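Long-range contacts in fructosyl amine: oxygen oxidoreductase (Aspergillus fumigatus, PDB 3DJE), which oxidatively removes the sugar from fructosyl amino acids with FAD as its cofactor, acting as a deglycating enzyme: residues Gly95-Ala100 / Pro144-Tyr149; Leu250-Pro255 / Phe265-Glu270. One frame throughout, in Å; residues are numbered along the deposited sequence. Where two conformers were deposited one is given.

How the contacts relate
Contact 1 (95-100 with 144-149) is a mostly buried pairing of two strands. Contact 2 (250-255 with 265-270) is partly buried and has no strand pairing between its segments. Their centres lie about 17 Å apart, on the same side of the chain's centre. Both are tied to strand 256-259, which runs parallel to 96-100 in one mixed sheet, follows 250-255 directly and pairs with 263-265. They touch where P255 CB packs on G95 O, 3.5 Å apart. Contact 1 is held by backbone hydrogen bonds. Contact 2 combines the carboxylate of E267 and waters with apolar packing, and has a salt bridge at its exposed end.

Contact 1. Residues Gly95-Ala100 / Pro144-Tyr149; sequences GLLMSA and PGWKGY
M98 and Y149 join their backbones through two hydrogen bonds. M98 N donates a hydrogen bond to Y149 O at 3.0 Å, almost straight at 177°. Y149 N returns the bond to M98 O. A second such pair follows at A100 and K147: A100 N donates to K147 O at 2.9 Å, and K147 N donates to A100 O. Between them S99 faces G148 as a non-hydrogen-bonded pair, with the CA atoms only 3.8 Å apart. G148 has no side chain, which permits this close approach. This is a short antiparallel ladder within a mixed sheet, where strand 96-100 runs parallel to 256-259 on its other edge. The side chain of L96 lies about 6 Å from the bound FSA. Y149 O takes a second donor, a water 2.9 Å away, which also donates to L96 O and so bridges the two carbonyls. The L96 backbone bonds on to A151.

S99 OG meets the indole of W146, which stands in the loop just before the strand. Its chi1 of 60° brings OG to 3.2 Å from W146 CE3, set obliquely to the ring. The hydroxyl is bonded to F258 O, and W146 NE1 to E319 OE1, so both polar groups are satisfied outside the ladder. L97 CD2 reaches the edge of the indole at W146 CZ3, 4.2 Å away, near the ring plane. F143 meets the same indole edge-to-face. At the end of the pairing W146 CA makes a CH...O contact with A100 O, 3.6 Å away.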
ATOM      1  N   GLY A  95      -2.918  -7.006 -17.857  1.00 12.46           N
ATOM      2  CA  GLY A  95      -4.334  -7.157 -17.614  1.00 12.37           C
ATOM      3  C   GLY A  95      -4.637  -7.665 -16.205  1.00 12.24           C
ATOM      4  O   GLY A  95      -3.737  -8.076 -15.446  1.00 11.80           O
ATOM      5  N   LEU A  96      -5.923  -7.645 -15.869  1.00 12.00           N
ATOM      6  CA  LEU A  96      -6.374  -7.875 -14.505  1.00 12.17           C
ATOM      7  C   LEU A  96      -7.783  -8.427 -14.492  1.00 11.60           C
ATOM      8  O   LEU A  96      -8.679  -7.857 -15.116  1.00 11.69           O
ATOM      9  CB  LEU A  96      -6.363  -6.545 -13.742  1.00 11.93           C
ATOM     10  CG  LEU A  96      -7.100  -6.445 -12.395  1.00 13.27           C
ATOM     11  CD1 LEU A  96      -6.436  -7.332 -11.357  1.00 13.51           C
ATOM     12  CD2 LEU A  96      -7.131  -4.999 -11.921  1.00 12.89           C
ATOM     13  N   LEU A  97      -7.973  -9.521 -13.766  1.00 11.88           N
ATOM     14  CA  LEU A  97      -9.304 -10.063 -13.515  1.00 12.37           C
ATOM     15  C   LEU A  97      -9.742  -9.545 -12.156  1.00 12.42           C
ATOM     16  O   LEU A  97      -9.016  -9.714 -11.172  1.00 12.48           O
ATOM     17  CB  LEU A  97      -9.267 -11.600 -13.493  1.00 12.92           C
ATOM     18  CG  LEU A  97     -10.569 -12.211 -12.949  1.00 14.65           C
ATOM     19  CD1 LEU A  97     -11.660 -12.107 -14.025  1.00 14.90           C
ATOM     20  CD2 LEU A  97     -10.390 -13.628 -12.471  1.00 16.76           C
HETATM   21  N   MSE A  98     -10.927  -8.925 -12.104  1.00 12.55           N
HETATM   22  CA  MSE A  98     -11.557  -8.521 -10.839  1.00 13.97           C
HETATM   23  C   MSE A  98     -12.869  -9.291 -10.688  1.00 13.62           C
HETATM   24  O   MSE A  98     -13.721  -9.227 -11.569  1.00 12.98           O
HETATM   25  CB  MSE A  98     -11.837  -7.020 -10.848  1.00 15.25           C
HETATM   26  CG  MSE A  98     -10.582  -6.162 -10.779  1.00 18.29           C
HETATM   27 SE   MSE A  98      -9.753  -6.377  -9.054  1.00 34.31          SE
HETATM   28  CE  MSE A  98     -11.138  -5.539  -7.946  1.00 26.71           C
ATOM     29  N   SER A  99     -13.022 -10.015  -9.585  1.00 12.90           N
ATOM     30  CA  SER A  99     -14.158 -10.942  -9.434  1.00 13.27           C
ATOM     31  C   SER A  99     -14.652 -10.997  -7.995  1.00 14.00           C
ATOM     32  O   SER A  99     -13.998 -10.471  -7.092  1.00 13.22           O
ATOM     33  CB  SER A  99     -13.763 -12.341  -9.905  1.00 13.67           C
ATOM     34  OG  SER A  99     -12.685 -12.837  -9.142  1.00 15.26           O
ATOM     35  N   ALA A 100     -15.822 -11.606  -7.803  1.00 14.35           N
ATOM     36  CA  ALA A 100     -16.400 -11.819  -6.477  1.00 15.02           C
ATOM     37  C   ALA A 100     -17.316 -13.037  -6.541  1.00 16.39           C
ATOM     38  O   ALA A 100     -17.425 -13.673  -7.591  1.00 16.47           O
ATOM     39  CB  ALA A 100     -17.166 -10.577  -6.003  1.00 14.68           C
ATOM     40  N   PRO A 144     -15.237 -21.831  -8.100  1.00 19.01           N
ATOM     41  CA  PRO A 144     -16.645 -22.052  -7.750  1.00 19.63           C
ATOM     42  C   PRO A 144     -17.377 -20.764  -7.384  1.00 19.18           C
ATOM     43  O   PRO A 144     -16.998 -20.067  -6.438  1.00 20.17           O
ATOM     44  CB  PRO A 144     -16.577 -23.004  -6.551  1.00 19.60           C
ATOM     45  CG  PRO A 144     -15.219 -22.810  -5.972  1.00 20.63           C
ATOM     46  CD  PRO A 144     -14.314 -22.427  -7.118  1.00 19.39           C
ATOM     47  N   GLY A 145     -18.411 -20.451  -8.154  1.00 19.32           N
ATOM     48  CA  GLY A 145     -19.206 -19.252  -7.941  1.00 18.66           C
ATOM     49  C   GLY A 145     -18.537 -17.937  -8.331  1.00 18.06           C
ATOM     50  O   GLY A 145     -19.125 -16.877  -8.137  1.00 18.57           O
ATOM     51  N   TRP A 146     -17.310 -17.985  -8.859  1.00 17.08           N
ATOM     52  CA  TRP A 146     -16.629 -16.742  -9.269  1.00 16.17           C
ATOM     53  C   TRP A 146     -17.356 -16.099 -10.441  1.00 16.23           C
ATOM     54  O   TRP A 146     -17.722 -16.778 -11.401  1.00 16.22           O
ATOM     55  CB  TRP A 146     -15.186 -17.009  -9.697  1.00 15.26           C
ATOM     56  CG  TRP A 146     -14.216 -17.331  -8.610  1.00 15.06           C
ATOM     57  CD1 TRP A 146     -14.408 -18.163  -7.534  1.00 15.81           C
ATOM     58  CD2 TRP A 146     -12.863 -16.875  -8.526  1.00 15.25           C
ATOM     59  NE1 TRP A 146     -13.258 -18.235  -6.780  1.00 15.82           N
ATOM     60  CE2 TRP A 146     -12.294 -17.453  -7.368  1.00 16.47           C
ATOM     61  CE3 TRP A 146     -12.078 -16.013  -9.311  1.00 16.25           C
ATOM     62  CZ2 TRP A 146     -10.969 -17.199  -6.974  1.00 15.75           C
ATOM     63  CZ3 TRP A 146     -10.760 -15.770  -8.925  1.00 14.83           C
ATOM     64  CH2 TRP A 146     -10.223 -16.352  -7.769  1.00 14.18           C
ATOM     65  N   LYS A 147     -17.564 -14.788 -10.353  1.00 15.90           N
ATOM     66  CA  LYS A 147     -18.092 -14.004 -11.444  1.00 16.17           C
ATOM     67  C   LYS A 147     -17.285 -12.726 -11.475  1.00 15.30           C
ATOM     68  O   LYS A 147     -17.010 -12.140 -10.424  1.00 14.91           O
ATOM     69  CB  LYS A 147     -19.554 -13.645 -11.197  1.00 16.83           C
ATOM     70  CG  LYS A 147     -20.211 -12.970 -12.385  1.00 20.91           C
ATOM     71  CD  LYS A 147     -21.646 -12.554 -12.092  1.00 26.10           C
ATOM     72  CE  LYS A 147     -22.207 -11.718 -13.238  1.00 27.98           C
ATOM     73  NZ  LYS A 147     -21.658 -10.338 -13.252  1.00 31.76           N
ATOM     74  N   GLY A 148     -16.920 -12.265 -12.657  1.00 14.83           N
ATOM     75  CA  GLY A 148     -16.107 -11.058 -12.683  1.00 14.69           C
ATOM     76  C   GLY A 148     -15.914 -10.430 -14.030  1.00 14.50           C
ATOM     77  O   GLY A 148     -16.596 -10.783 -15.004  1.00 14.10           O
ATOM     78  N   TYR A 149     -14.963  -9.499 -14.067  1.00 14.26           N
ATOM     79  CA  TYR A 149     -14.677  -8.698 -15.252  1.00 14.92           C
ATOM     80  C   TYR A 149     -13.195  -8.705 -15.548  1.00 14.83           C
ATOM     81  O   TYR A 149     -12.378  -8.425 -14.664  1.00 14.77           O
ATOM     82  CB  TYR A 149     -15.142  -7.259 -15.048  1.00 16.53           C
ATOM     83  CG  TYR A 149     -16.623  -7.166 -14.810  1.00 18.64           C
ATOM     84  CD1 TYR A 149     -17.521  -7.267 -15.875  1.00 20.07           C
ATOM     85  CD2 TYR A 149     -17.133  -7.016 -13.519  1.00 20.16           C
ATOM     86  CE1 TYR A 149     -18.902  -7.203 -15.657  1.00 22.20           C
ATOM     87  CE2 TYR A 149     -18.504  -6.948 -13.292  1.00 22.23           C
ATOM     88  CZ  TYR A 149     -19.378  -7.042 -14.362  1.00 20.96           C
ATOM     89  OH  TYR A 149     -20.736  -6.966 -14.118  1.00 23.26           O
TER
HETATM   90  O   HOH W   1     -10.822  -6.050 -14.148  1.00 15.49           O

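Contact 2. Residues Leu250-Pro255 / Phe265-Glu270; sequences LYKNIP and FFEPDE
The backbone from Y251 to I254 makes a type II beta turn, and E267 lies across from it, its CA 5.5 Å from that of I254. N253 N in this turn donates to E267 OE1 at 2.7 Å with an angle of 154°. The N-H comes from above the carboxylate plane. E267 CG lies between its backbone N and carbonyl carbon (chi1 71°), and the extended chain beyond carries the carboxylate to the turn. A water lies within hydrogen-bonding distance of E267 OE1, K252 NZ and N253 OD1, while OE2 of E267 is bonded to W157 NE1. The carboxylate is thus gripped at both oxygens. Another water links I254 O to E267 N.

The contact joins this turn to the loop that leaves strand 263-265. In this protein of the MSOX/MTOX family, that loop carries F266, whose side chain lies about 5 Å from the bound FAD. Nearer the backbone of E267 the packing is apolar. I254 CG1 lies 3.7 Å from E267 CB, and the two side chains run antiparallel alongside each other. I254 CD1 meets the edge of the F265 ring at CE1, 4.3 Å away. Y251 CB rests on P268 CD at 3.6 Å, and Y251 OH is hydrogen-bonded to Q323 NE2. At the exposed end K252 NZ forms a salt bridge with E270 OE2, 2.7 Å long, the lysine and glutamate chains meeting nearly perpendicularly.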
ATOM      1  N   LEU A 250       5.662 -21.582 -18.161  1.00 23.71           N
ATOM      2  CA  LEU A 250       4.224 -21.748 -18.310  1.00 23.16           C
ATOM      3  C   LEU A 250       3.410 -20.619 -17.652  1.00 22.55           C
ATOM      4  O   LEU A 250       2.361 -20.207 -18.156  1.00 22.43           O
ATOM      5  CB  LEU A 250       3.823 -23.106 -17.732  1.00 23.55           C
ATOM      6  CG  LEU A 250       2.452 -23.660 -18.117  1.00 24.65           C
ATOM      7  CD1 LEU A 250       2.375 -23.979 -19.605  1.00 25.18           C
ATOM      8  CD2 LEU A 250       2.128 -24.897 -17.276  1.00 24.07           C
ATOM      9  N   TYR A 251       3.925 -20.110 -16.538  1.00 21.00           N
ATOM     10  CA  TYR A 251       3.190 -19.156 -15.717  1.00 20.47           C
ATOM     11  C   TYR A 251       3.504 -17.711 -16.090  1.00 19.90           C
ATOM     12  O   TYR A 251       2.902 -16.777 -15.540  1.00 19.57           O
ATOM     13  CB  TYR A 251       3.508 -19.386 -14.236  1.00 20.11           C
ATOM     14  CG  TYR A 251       2.979 -20.683 -13.655  1.00 19.68           C
ATOM     15  CD1 TYR A 251       1.834 -20.695 -12.868  1.00 18.42           C
ATOM     16  CD2 TYR A 251       3.646 -21.894 -13.864  1.00 19.63           C
ATOM     17  CE1 TYR A 251       1.348 -21.879 -12.318  1.00 19.42           C
ATOM     18  CE2 TYR A 251       3.158 -23.088 -13.325  1.00 19.73           C
ATOM     19  CZ  TYR A 251       2.012 -23.069 -12.553  1.00 19.86           C
ATOM     20  OH  TYR A 251       1.527 -24.235 -12.001  1.00 21.69           O
ATOM     21  N   LYS A 252       4.445 -17.525 -17.015  1.00 19.41           N
ATOM     22  CA  LYS A 252       4.886 -16.174 -17.406  1.00 19.44           C
ATOM     23  C   LYS A 252       3.787 -15.360 -18.099  1.00 18.51           C
ATOM     24  O   LYS A 252       3.034 -15.887 -18.919  1.00 19.13           O
ATOM     25  CB  LYS A 252       6.139 -16.234 -18.295  1.00 20.21           C
ATOM     26  CG  LYS A 252       6.806 -14.870 -18.557  1.00 21.19           C
ATOM     27  CD  LYS A 252       8.072 -14.996 -19.413  1.00 22.04           C
ATOM     28  CE  LYS A 252       8.666 -13.629 -19.755  1.00 24.55           C
ATOM     29  NZ  LYS A 252       9.317 -12.985 -18.585  1.00 28.52           N
ATOM     30  N   ASN A 253       3.702 -14.079 -17.746  0.50 18.29           N
ATOM     31  CA  ASN A 253       2.827 -13.103 -18.418  0.50 17.74           C
ATOM     32  C   ASN A 253       1.323 -13.244 -18.151  0.50 17.22           C
ATOM     33  O   ASN A 253       0.523 -12.537 -18.769  0.50 17.16           O
ATOM     34  CB  ASN A 253       3.088 -13.061 -19.941  0.50 18.30           C
ATOM     35  CG  ASN A 253       4.546 -12.777 -20.285  0.50 19.49           C
ATOM     36  OD1 ASN A 253       5.130 -11.798 -19.817  0.50 21.19           O
ATOM     37  ND2 ASN A 253       5.132 -13.626 -21.125  0.50 20.84           N
ATOM     38  N   ILE A 254       0.937 -14.132 -17.233  1.00 16.31           N
ATOM     39  CA  ILE A 254      -0.477 -14.291 -16.899  1.00 16.08           C
ATOM     40  C   ILE A 254      -1.008 -12.987 -16.293  1.00 14.87           C
ATOM     41  O   ILE A 254      -0.248 -12.229 -15.678  1.00 15.15           O
ATOM     42  CB  ILE A 254      -0.762 -15.489 -15.941  1.00 15.62           C
ATOM     43  CG1 ILE A 254      -0.014 -15.339 -14.612  1.00 16.81           C
ATOM     44  CG2 ILE A 254      -0.465 -16.839 -16.636  1.00 16.32           C
ATOM     45  CD1 ILE A 254      -0.475 -16.307 -13.516  1.00 16.75           C
ATOM     46  N   PRO A 255      -2.308 -12.713 -16.474  1.00 14.57           N
ATOM     47  CA  PRO A 255      -2.853 -11.506 -15.859  1.00 13.90           C
ATOM     48  C   PRO A 255      -2.918 -11.638 -14.344  1.00 13.25           C
ATOM     49  O   PRO A 255      -2.836 -12.747 -13.818  1.00 13.45           O
ATOM     50  CB  PRO A 255      -4.267 -11.418 -16.442  1.00 14.43           C
ATOM     51  CG  PRO A 255      -4.619 -12.822 -16.808  1.00 14.50           C
ATOM     52  CD  PRO A 255      -3.320 -13.455 -17.253  1.00 14.54           C
ATOM     53  N   PHE A 265      -3.249 -13.170  -6.841  1.00 10.85           N
ATOM     54  CA  PHE A 265      -1.877 -13.545  -7.118  1.00 10.97           C
ATOM     55  C   PHE A 265      -1.419 -13.007  -8.474  1.00 11.34           C
ATOM     56  O   PHE A 265      -2.232 -12.520  -9.271  1.00 10.66           O
ATOM     57  CB  PHE A 265      -1.687 -15.067  -7.011  1.00 11.98           C
ATOM     58  CG  PHE A 265      -2.576 -15.866  -7.923  1.00 11.71           C
ATOM     59  CD1 PHE A 265      -2.230 -16.047  -9.258  1.00 12.54           C
ATOM     60  CD2 PHE A 265      -3.751 -16.452  -7.440  1.00 13.70           C
ATOM     61  CE1 PHE A 265      -3.044 -16.790 -10.114  1.00 13.49           C
ATOM     62  CE2 PHE A 265      -4.587 -17.195  -8.298  1.00 13.12           C
ATOM     63  CZ  PHE A 265      -4.228 -17.368  -9.630  1.00 13.24           C
ATOM     64  N   PHE A 266      -0.111 -13.147  -8.722  1.00 11.24           N
ATOM     65  CA  PHE A 266       0.560 -12.551  -9.873  1.00 11.54           C
ATOM     66  C   PHE A 266       1.412 -13.593 -10.592  1.00 11.79           C
ATOM     67  O   PHE A 266       1.751 -14.630 -10.017  1.00 12.45           O
ATOM     68  CB  PHE A 266       1.534 -11.477  -9.386  1.00 11.49           C
ATOM     69  CG  PHE A 266       0.895 -10.363  -8.596  1.00 10.50           C
ATOM     70  CD1 PHE A 266       0.602  -9.149  -9.205  1.00 11.13           C
ATOM     71  CD2 PHE A 266       0.607 -10.520  -7.235  1.00  9.96           C
ATOM     72  CE1 PHE A 266       0.007  -8.098  -8.470  1.00 10.83           C
ATOM     73  CE2 PHE A 266       0.023  -9.483  -6.501  1.00 10.93           C
ATOM     74  CZ  PHE A 266      -0.268  -8.265  -7.125  1.00 10.40           C
ATOM     75  N   GLU A 267       1.801 -13.289 -11.830  1.00 12.38           N
ATOM     76  CA  GLU A 267       2.843 -14.072 -12.489  1.00 11.97           C
ATOM     77  C   GLU A 267       4.114 -14.135 -11.626  1.00 11.69           C
ATOM     78  O   GLU A 267       4.396 -13.208 -10.839  1.00 11.17           O
ATOM     79  CB  GLU A 267       3.158 -13.520 -13.886  1.00 11.92           C
ATOM     80  CG  GLU A 267       3.893 -12.187 -13.874  1.00 13.61           C
ATOM     81  CD  GLU A 267       4.270 -11.750 -15.260  1.00 15.42           C
ATOM     82  OE1 GLU A 267       4.992 -12.510 -15.944  1.00 15.35           O
ATOM     83  OE2 GLU A 267       3.847 -10.653 -15.677  1.00 15.14           O
ATOM     84  N   PRO A 268       4.887 -15.224 -11.756  1.00 12.14           N
ATOM     85  CA  PRO A 268       6.095 -15.367 -10.928  1.00 11.82           C
ATOM     86  C   PRO A 268       7.133 -14.268 -11.154  1.00 12.39           C
ATOM     87  O   PRO A 268       7.290 -13.784 -12.282  1.00 11.98           O
ATOM     88  CB  PRO A 268       6.668 -16.728 -11.357  1.00 12.73           C
ATOM     89  CG  PRO A 268       6.021 -17.041 -12.656  1.00 12.65           C
ATOM     90  CD  PRO A 268       4.656 -16.412 -12.600  1.00 11.97           C
ATOM     91  N   ASP A 269       7.823 -13.875 -10.088  1.00 12.72           N
ATOM     92  CA  ASP A 269       8.882 -12.871 -10.241  1.00 13.97           C
ATOM     93  C   ASP A 269      10.058 -13.464 -11.018  1.00 13.85           C
ATOM     94  O   ASP A 269      10.190 -14.693 -11.140  1.00 14.86           O
ATOM     95  CB  ASP A 269       9.292 -12.231  -8.888  1.00 14.09           C
ATOM     96  CG  ASP A 269      10.339 -13.031  -8.091  1.00 17.29           C
ATOM     97  OD1 ASP A 269      10.498 -14.257  -8.256  1.00 18.63           O
ATOM     98  OD2 ASP A 269      10.989 -12.402  -7.224  1.00 19.96           O
ATOM     99  N   GLU A 270      10.888 -12.598 -11.588  1.00 14.08           N
ATOM    100  CA  GLU A 270      12.006 -13.081 -12.388  1.00 14.56           C
ATOM    101  C   GLU A 270      13.122 -13.638 -11.529  1.00 14.68           C
ATOM    102  O   GLU A 270      13.692 -14.686 -11.857  1.00 14.25           O
ATOM    103  CB  GLU A 270      12.546 -11.971 -13.298  1.00 14.87           C
ATOM    104  CG  GLU A 270      11.649 -11.633 -14.474  1.00 17.43           C
ATOM    105  CD  GLU A 270      11.474 -12.796 -15.462  1.00 21.84           C
ATOM    106  OE1 GLU A 270      12.388 -13.643 -15.590  1.00 22.79           O
ATOM    107  OE2 GLU A 270      10.409 -12.857 -16.112  1.00 25.67           O
TER
HETATM  108  O   HOH W   2       6.874 -11.554 -17.753  1.00 25.78           O
HETATM  109  O   HOH W   3       4.691  -9.443 -17.781  1.00 28.39           O
HETATM  110  O   HOH W   4       0.463 -11.155 -13.288  1.00 15.23           O